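Local coordinates for protein signal recognition particle subunit SRP68 (Chaetomium thermophilum, PDB 4P3G) that binds and remodels the RNA of the signal recognition particle through this N-terminal domain, and probably thereby supports cotranslational targeting of secretory and membrane proteins to the endoplasmic reticulum, at residues T11-T16 with Q76-E81; W84-A89 with V110-K115; I119-A124 with A144-L149. All coordinates share one frame; numbering follows the deposited sequence.

Contact 1. Residues T11-T16 with Q76-E81; sequences TKFVVT and QLLTAE
The Phe13 ring meets Leu78 at its edge: CD2 of Leu78 lies in the ring plane, 3.6 Å from CZ of Phe13. Leu77 comes in obliquely, its CD1 lying 3.4 Å from CD2 of Phe13, while Leu77 CB is 3.6 Å from Phe13 CE2. With chi1 at 172°, Phe13 swings its ring beside its own carbonyl carbon and out to helix 71-93, where a flat hydrocarbon suits the leucine surface. One turn further along that helix, Glu81 bends at chi2 (-64°) and brings its carboxylate against Val14, OE1 of Glu81 being 3.4 Å from CG1 of Val14. The acid can be buried among apolar groups because its oxygens have partners: OE1 takes a salt bridge from Arg18 and a hydrogen bond with Tyr30, OE2 one with Tyr145. Were Glu81 exchanged for an alanine, Arg18 would probably lose its carboxylate partner, both tyrosine hydroxyls a mate, and a gap would open beside Val14. The axes of the two segments come within 10.8 Å and cross at -45°, a spacing filled by large side chains; helix 10-21 thus packs obliquely on helix 71-93 within the all-helical RNA-binding domain of SRP68, whose helices resemble tetratricopeptide repeats.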
# COMPACT_ATOMS: atom_id res chain seq x y z
N THR A 11 -22.54 14.16 -13.37
CA THR A 11 -22.33 14.04 -11.93
C THR A 11 -22.47 15.42 -11.29
O THR A 11 -22.84 15.51 -10.11
CB THR A 11 -21.00 13.32 -11.57
OG1 THR A 11 -19.87 14.12 -11.91
CG2 THR A 11 -20.95 12.04 -12.33
N LYS A 12 -22.14 16.48 -12.02
CA LYS A 12 -22.42 17.82 -11.50
C LYS A 12 -23.91 17.98 -11.28
O LYS A 12 -24.33 18.57 -10.29
CB LYS A 12 -21.85 18.93 -12.37
CG LYS A 12 -20.34 18.86 -12.45
CD LYS A 12 -19.74 20.01 -13.26
CE LYS A 12 -18.21 19.89 -13.37
NZ LYS A 12 -17.67 20.80 -14.40
N PHE A 13 -24.73 17.49 -12.21
CA PHE A 13 -26.17 17.53 -12.02
C PHE A 13 -26.58 16.67 -10.80
O PHE A 13 -27.40 17.10 -9.98
CB PHE A 13 -26.90 17.01 -13.25
CG PHE A 13 -28.38 16.83 -13.05
CD1 PHE A 13 -29.23 17.92 -13.13
CD2 PHE A 13 -28.91 15.58 -12.76
CE1 PHE A 13 -30.59 17.77 -12.94
CE2 PHE A 13 -30.28 15.41 -12.56
CZ PHE A 13 -31.12 16.51 -12.65
N VAL A 14 -26.05 15.46 -10.71
CA VAL A 14 -26.40 14.57 -9.61
C VAL A 14 -25.98 15.11 -8.25
O VAL A 14 -26.80 15.16 -7.34
CB VAL A 14 -25.79 13.17 -9.80
CG1 VAL A 14 -25.85 12.37 -8.52
CG2 VAL A 14 -26.51 12.43 -10.91
N VAL A 15 -24.72 15.49 -8.10
CA VAL A 15 -24.25 16.05 -6.82
C VAL A 15 -25.04 17.31 -6.42
O VAL A 15 -25.34 17.50 -5.24
CB VAL A 15 -22.73 16.35 -6.85
CG1 VAL A 15 -22.33 17.23 -5.67
CG2 VAL A 15 -21.94 15.06 -6.83
N THR A 16 -25.40 18.14 -7.40
CA THR A 16 -26.18 19.34 -7.12
C THR A 16 -27.53 19.00 -6.51
O THR A 16 -27.91 19.55 -5.48
CB THR A 16 -26.41 20.15 -8.39
OG1 THR A 16 -25.18 20.74 -8.82
CG2 THR A 16 -27.43 21.27 -8.13
N GLN A 76 -33.30 10.27 -17.37
CA GLN A 76 -32.58 9.11 -16.87
C GLN A 76 -31.92 9.36 -15.52
O GLN A 76 -31.89 8.48 -14.66
CB GLN A 76 -31.54 8.67 -17.88
CG GLN A 76 -32.14 8.26 -19.20
CD GLN A 76 -33.16 7.15 -19.05
OE1 GLN A 76 -34.36 7.39 -19.03
NE2 GLN A 76 -32.67 5.91 -18.95
N LEU A 77 -31.36 10.54 -15.34
CA LEU A 77 -30.71 10.88 -14.08
C LEU A 77 -31.74 10.89 -12.94
O LEU A 77 -31.55 10.25 -11.90
CB LEU A 77 -30.06 12.25 -14.22
CG LEU A 77 -28.86 12.15 -15.18
CD1 LEU A 77 -28.05 13.43 -15.23
CD2 LEU A 77 -28.00 10.93 -14.86
N LEU A 78 -32.85 11.58 -13.17
CA LEU A 78 -33.90 11.69 -12.16
C LEU A 78 -34.41 10.30 -11.83
O LEU A 78 -34.71 9.99 -10.67
CB LEU A 78 -35.05 12.57 -12.66
CG LEU A 78 -34.61 14.03 -12.89
CD1 LEU A 78 -35.72 14.91 -13.49
CD2 LEU A 78 -34.05 14.63 -11.61
N THR A 79 -34.51 9.46 -12.85
CA THR A 79 -34.99 8.12 -12.64
C THR A 79 -34.06 7.34 -11.75
O THR A 79 -34.48 6.74 -10.78
CB THR A 79 -35.18 7.39 -13.96
OG1 THR A 79 -36.03 8.18 -14.82
CG2 THR A 79 -35.84 6.06 -13.73
N ALA A 80 -32.77 7.38 -12.08
CA ALA A 80 -31.75 6.66 -11.33
C ALA A 80 -31.61 7.24 -9.92
O ALA A 80 -31.53 6.50 -8.93
CB ALA A 80 -30.43 6.71 -12.07
N GLU A 81 -31.57 8.57 -9.86
CA GLU A 81 -31.40 9.25 -8.59
C GLU A 81 -32.56 8.97 -7.62
O GLU A 81 -32.37 8.96 -6.40
CB GLU A 81 -31.24 10.75 -8.79
CG GLU A 81 -29.84 11.16 -9.17
CD GLU A 81 -28.85 10.87 -8.07
OE1 GLU A 81 -28.82 11.66 -7.10
OE2 GLU A 81 -28.11 9.85 -8.16

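Contact 2. Residues W84-A89 with V110-K115; sequences WAHAMA and VSRLEK
Arg112 and His86 lie obliquely to one another, the guanidinium and imidazole planes 44° apart. It is the aliphatic part of the arginine that does the touching: CG of Arg112 lies 3.8 Å from CD2 of His86, and also borders His86 CB. Bends at chi2 and chi3 fold the arginine chain back on itself, while chi1 of -172° sets the imidazole beside the carbonyl carbon of His86. The polar ends stay apart, with NE2 of His86 5.3 Å from NE of Arg112. Beyond the pair, the histidine ring meets that of His108 at roughly a right angle.

Between the two helices sits Ala87, whose CB is wedged against both neighbours across the contact, 3.7 Å from CB of Arg112 and 3.7 Å from CG of Leu113. A methyl suits this place because the axes of the nearly antiparallel segments are just 8.1 Å apart. Leu113 then sends CD2 obliquely to the indole, 3.8 Å from CD1 of Trp84. Selenomethionine Met88, one turn after Trp84, lays CG 3.4 Å above one indole face, offset toward the rim, and its CE reaches Leu113. Trp84 also takes part in a cation-pi contact with Arg18.

Helices 71-93 and 103-128, consecutive in the chain, form an antiparallel helical hairpin of the RNA-binding domain. No hydrogen bond crosses between the segments, and the hairpin rests here on close apolar packing, probably strongest round the buried Ala87 and Leu113. On the partly exposed side, Arg112 and His86 give their carbon parts to the contact; should His86 be protonated, the two would probably repel one another mildly.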
# COMPACT_ATOMS: atom_id res chain seq x y z
N TRP A 84 -31.99 5.71 -5.89
CA TRP A 84 -30.91 5.93 -4.96
C TRP A 84 -31.47 6.53 -3.67
O TRP A 84 -31.09 6.12 -2.55
CB TRP A 84 -29.88 6.87 -5.57
CG TRP A 84 -28.69 7.09 -4.70
CD1 TRP A 84 -27.61 6.26 -4.59
CD2 TRP A 84 -28.47 8.19 -3.81
NE1 TRP A 84 -26.73 6.78 -3.67
CE2 TRP A 84 -27.23 7.97 -3.19
CE3 TRP A 84 -29.20 9.33 -3.47
CZ2 TRP A 84 -26.70 8.84 -2.24
CZ3 TRP A 84 -28.67 10.21 -2.53
CH2 TRP A 84 -27.43 9.96 -1.93
N ALA A 85 -32.37 7.50 -3.83
CA ALA A 85 -32.96 8.21 -2.70
C ALA A 85 -33.76 7.24 -1.84
O ALA A 85 -33.67 7.22 -0.60
CB ALA A 85 -33.86 9.31 -3.21
N HIS A 86 -34.53 6.41 -2.52
CA HIS A 86 -35.37 5.45 -1.84
C HIS A 86 -34.48 4.49 -1.05
O HIS A 86 -34.75 4.18 0.11
CB HIS A 86 -36.27 4.74 -2.86
CG HIS A 86 -37.31 3.86 -2.25
ND1 HIS A 86 -37.58 3.84 -0.90
CD2 HIS A 86 -38.14 2.94 -2.81
CE1 HIS A 86 -38.51 2.94 -0.65
NE2 HIS A 86 -38.87 2.38 -1.80
N ALA A 87 -33.40 4.04 -1.67
CA ALA A 87 -32.47 3.14 -1.01
C ALA A 87 -31.81 3.83 0.18
O ALA A 87 -31.68 3.23 1.25
CB ALA A 87 -31.44 2.65 -1.98
N MSE A 88 -31.42 5.10 0.02
CA MSE A 88 -30.72 5.81 1.10
C MSE A 88 -31.64 6.15 2.25
O MSE A 88 -31.20 6.23 3.39
CB MSE A 88 -30.07 7.09 0.59
CG MSE A 88 -28.83 6.90 -0.26
SE MSE A 88 -27.41 5.82 0.53
CE MSE A 88 -27.81 4.05 -0.23
N ALA A 89 -32.92 6.35 1.93
CA ALA A 89 -33.93 6.66 2.94
C ALA A 89 -34.22 5.47 3.85
O ALA A 89 -34.35 5.65 5.06
CB ALA A 89 -35.19 7.13 2.27
N VAL A 110 -31.04 -3.03 -1.86
CA VAL A 110 -30.16 -3.44 -2.93
C VAL A 110 -30.87 -3.37 -4.29
O VAL A 110 -30.27 -2.88 -5.25
CB VAL A 110 -29.59 -4.83 -2.67
CG1 VAL A 110 -28.95 -5.38 -3.92
CG2 VAL A 110 -28.57 -4.75 -1.53
N SER A 111 -32.14 -3.79 -4.34
CA SER A 111 -32.98 -3.73 -5.56
C SER A 111 -33.04 -2.35 -6.18
O SER A 111 -33.04 -2.21 -7.40
CB SER A 111 -34.42 -4.12 -5.26
OG SER A 111 -34.54 -5.47 -4.96
N ARG A 112 -33.13 -1.35 -5.31
CA ARG A 112 -33.25 0.04 -5.72
C ARG A 112 -31.98 0.47 -6.36
O ARG A 112 -31.97 0.98 -7.48
CB ARG A 112 -33.55 0.95 -4.52
CG ARG A 112 -35.02 1.28 -4.28
CD ARG A 112 -35.93 0.12 -4.62
NE ARG A 112 -36.49 0.23 -5.96
CZ ARG A 112 -37.02 -0.78 -6.63
NH1 ARG A 112 -37.05 -2.00 -6.08
NH2 ARG A 112 -37.51 -0.59 -7.85
N LEU A 113 -30.89 0.25 -5.65
CA LEU A 113 -29.57 0.60 -6.14
C LEU A 113 -29.21 -0.14 -7.43
O LEU A 113 -28.65 0.46 -8.35
CB LEU A 113 -28.55 0.28 -5.07
CG LEU A 113 -28.61 1.16 -3.84
CD1 LEU A 113 -27.60 0.62 -2.88
CD2 LEU A 113 -28.28 2.58 -4.21
N GLU A 114 -29.54 -1.42 -7.51
CA GLU A 114 -29.21 -2.19 -8.70
C GLU A 114 -30.02 -1.64 -9.88
O GLU A 114 -29.54 -1.60 -11.01
CB GLU A 114 -29.47 -3.69 -8.48
CG GLU A 114 -28.60 -4.36 -7.43
CD GLU A 114 -28.87 -5.87 -7.30
OE1 GLU A 114 -29.96 -6.34 -7.70
OE2 GLU A 114 -28.00 -6.61 -6.76
N LYS A 115 -31.24 -1.21 -9.61
CA LYS A 115 -32.07 -0.58 -10.64
C LYS A 115 -31.47 0.75 -11.08
O LYS A 115 -31.38 1.05 -12.27
CB LYS A 115 -33.47 -0.34 -10.12
CG LYS A 115 -34.35 0.29 -11.19
CD LYS A 115 -35.63 0.77 -10.62
CE LYS A 115 -36.48 1.37 -11.70
NZ LYS A 115 -37.71 1.87 -11.07

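Contact 3. Residues I119-A124 with A144-L149; sequences IAEKLA and AYAALL
Tyr145 holds its CG on the far side of CB from the backbone N (chi1 177°), which carries the phenol toward helix 103-128, where it meets Ala120. Leu149, one turn later, has CG opposite its carbonyl carbon (chi1 -72°), a setting that lays CG 3.9 Å above one face of the Tyr145 ring, offset toward the rim. Side by side, the two meet the methyl of Ala120, whose CB lies 3.7 Å from CE2 of Tyr145, approaching the ring obliquely, and 4.1 Å from CD1 of Leu149.

Ala120 and Ala146 oppose each other, their CA atoms 4.9 Å apart. The CB of Ala146 fits against the backbone of the facing helix, 3.7 Å from O of Ala120, and beside Ala124. Alanine suits both places, because a methyl lets the two backbones come this close: the segment axes are 8.3 Å apart and run nearly antiparallel, at 162°. At the border of the contact Glu121 contributes its CG, 3.9 Å from CB of Ala146, while its carboxylate forms a salt bridge with Arg150.

Consecutive helices 103-128 and 136-156 thus pack as an antiparallel hairpin with small residues at the closest point. Chemically it is an apolar seam, with no hydrogen bond between the segments. The polar ends find partners elsewhere: the buried Tyr145 hydroxyl is bonded to Glu81, so the phenol can offer carbon to helix 103-128 while its oxygen ties helix 136-156 to helix 71-93.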
# COMPACT_ATOMS: atom_id res chain seq x y z
N ILE A 119 -29.97 1.75 -14.87
CA ILE A 119 -30.40 2.91 -15.62
C ILE A 119 -29.20 3.76 -16.02
O ILE A 119 -29.09 4.18 -17.17
CB ILE A 119 -31.43 3.76 -14.82
CG1 ILE A 119 -32.75 3.01 -14.72
CG2 ILE A 119 -31.69 5.12 -15.49
CD1 ILE A 119 -33.60 3.48 -13.56
N ALA A 120 -28.30 3.99 -15.07
CA ALA A 120 -27.12 4.81 -15.34
C ALA A 120 -26.19 4.11 -16.31
O ALA A 120 -25.52 4.77 -17.10
CB ALA A 120 -26.40 5.14 -14.06
N GLU A 121 -26.13 2.79 -16.23
CA GLU A 121 -25.23 2.05 -17.11
C GLU A 121 -25.69 2.18 -18.56
O GLU A 121 -24.88 2.39 -19.47
CB GLU A 121 -25.11 0.58 -16.70
CG GLU A 121 -24.25 0.39 -15.45
CD GLU A 121 -24.38 -1.00 -14.83
OE1 GLU A 121 -25.17 -1.82 -15.34
OE2 GLU A 121 -23.65 -1.27 -13.85
N LYS A 122 -27.00 2.08 -18.76
CA LYS A 122 -27.55 2.22 -20.09
C LYS A 122 -27.33 3.64 -20.61
O LYS A 122 -27.19 3.86 -21.82
CB LYS A 122 -29.03 1.86 -20.11
CG LYS A 122 -29.31 0.42 -19.76
CD LYS A 122 -30.72 0.04 -20.20
CE LYS A 122 -30.85 -1.47 -20.38
NZ LYS A 122 -30.65 -2.23 -19.11
N LEU A 123 -27.32 4.61 -19.69
CA LEU A 123 -27.12 6.00 -20.07
C LEU A 123 -25.70 6.20 -20.57
O LEU A 123 -25.48 6.92 -21.55
CB LEU A 123 -27.40 6.94 -18.90
CG LEU A 123 -27.00 8.40 -19.14
CD1 LEU A 123 -27.74 8.97 -20.32
CD2 LEU A 123 -27.20 9.25 -17.90
N ALA A 124 -24.74 5.60 -19.86
CA ALA A 124 -23.35 5.69 -20.24
C ALA A 124 -23.12 5.05 -21.60
O ALA A 124 -22.46 5.62 -22.46
CB ALA A 124 -22.47 5.02 -19.21
N ALA A 144 -18.25 6.97 -15.01
CA ALA A 144 -17.89 7.06 -13.60
C ALA A 144 -19.17 6.99 -12.74
O ALA A 144 -19.27 6.16 -11.82
CB ALA A 144 -17.11 8.37 -13.31
N TYR A 145 -20.16 7.80 -13.11
CA TYR A 145 -21.43 7.81 -12.39
C TYR A 145 -22.06 6.42 -12.36
O TYR A 145 -22.61 5.99 -11.34
CB TYR A 145 -22.40 8.80 -13.02
CG TYR A 145 -23.76 8.84 -12.37
CD1 TYR A 145 -23.93 9.22 -11.04
CD2 TYR A 145 -24.89 8.46 -13.09
CE1 TYR A 145 -25.18 9.24 -10.46
CE2 TYR A 145 -26.14 8.48 -12.52
CZ TYR A 145 -26.29 8.87 -11.21
OH TYR A 145 -27.55 8.88 -10.66
N ALA A 146 -22.01 5.73 -13.49
CA ALA A 146 -22.55 4.38 -13.53
C ALA A 146 -21.74 3.47 -12.61
O ALA A 146 -22.26 2.52 -12.02
CB ALA A 146 -22.59 3.87 -14.94
N ALA A 147 -20.43 3.72 -12.52
CA ALA A 147 -19.57 2.87 -11.71
C ALA A 147 -19.85 3.15 -10.27
O ALA A 147 -19.83 2.25 -9.44
CB ALA A 147 -18.11 3.11 -12.04
N LEU A 148 -20.20 4.41 -10.00
CA LEU A 148 -20.48 4.89 -8.65
C LEU A 148 -21.74 4.23 -8.09
O LEU A 148 -21.77 3.77 -6.93
CB LEU A 148 -20.68 6.41 -8.69
CG LEU A 148 -21.00 7.13 -7.37
CD1 LEU A 148 -19.73 7.26 -6.56
CD2 LEU A 148 -21.69 8.51 -7.56
N LEU A 149 -22.79 4.20 -8.90
CA LEU A 149 -24.02 3.61 -8.43
C LEU A 149 -23.83 2.10 -8.30
O LEU A 149 -24.32 1.50 -7.35
CB LEU A 149 -25.19 3.93 -9.36
CG LEU A 149 -25.69 5.37 -9.33
CD1 LEU A 149 -27.04 5.49 -10.02
CD2 LEU A 149 -25.74 5.88 -7.92

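The contacts follow one another along the chain without nesting, and their centres lie 10 to 14 Å apart. Helix 71-93 serves contacts 1 and 2, and helix 103-128 serves contacts 2 and 3, so that helices 10-21, 71-93, 103-128 and 136-156 form one continuous body. Contacts 1 and 3, the nearest pair, join directly through Glu81 with Tyr145, and also where Thr79 packs on Ile119 and Val14 on the tyrosine ring. Contact 2 meets contact 3 where Trp84 touches Leu149. Antiparallel neighbours in sequence thus pack closely, while the N-terminal helix crosses obliquely, building the compact helical scaffold of the RNA-binding domain.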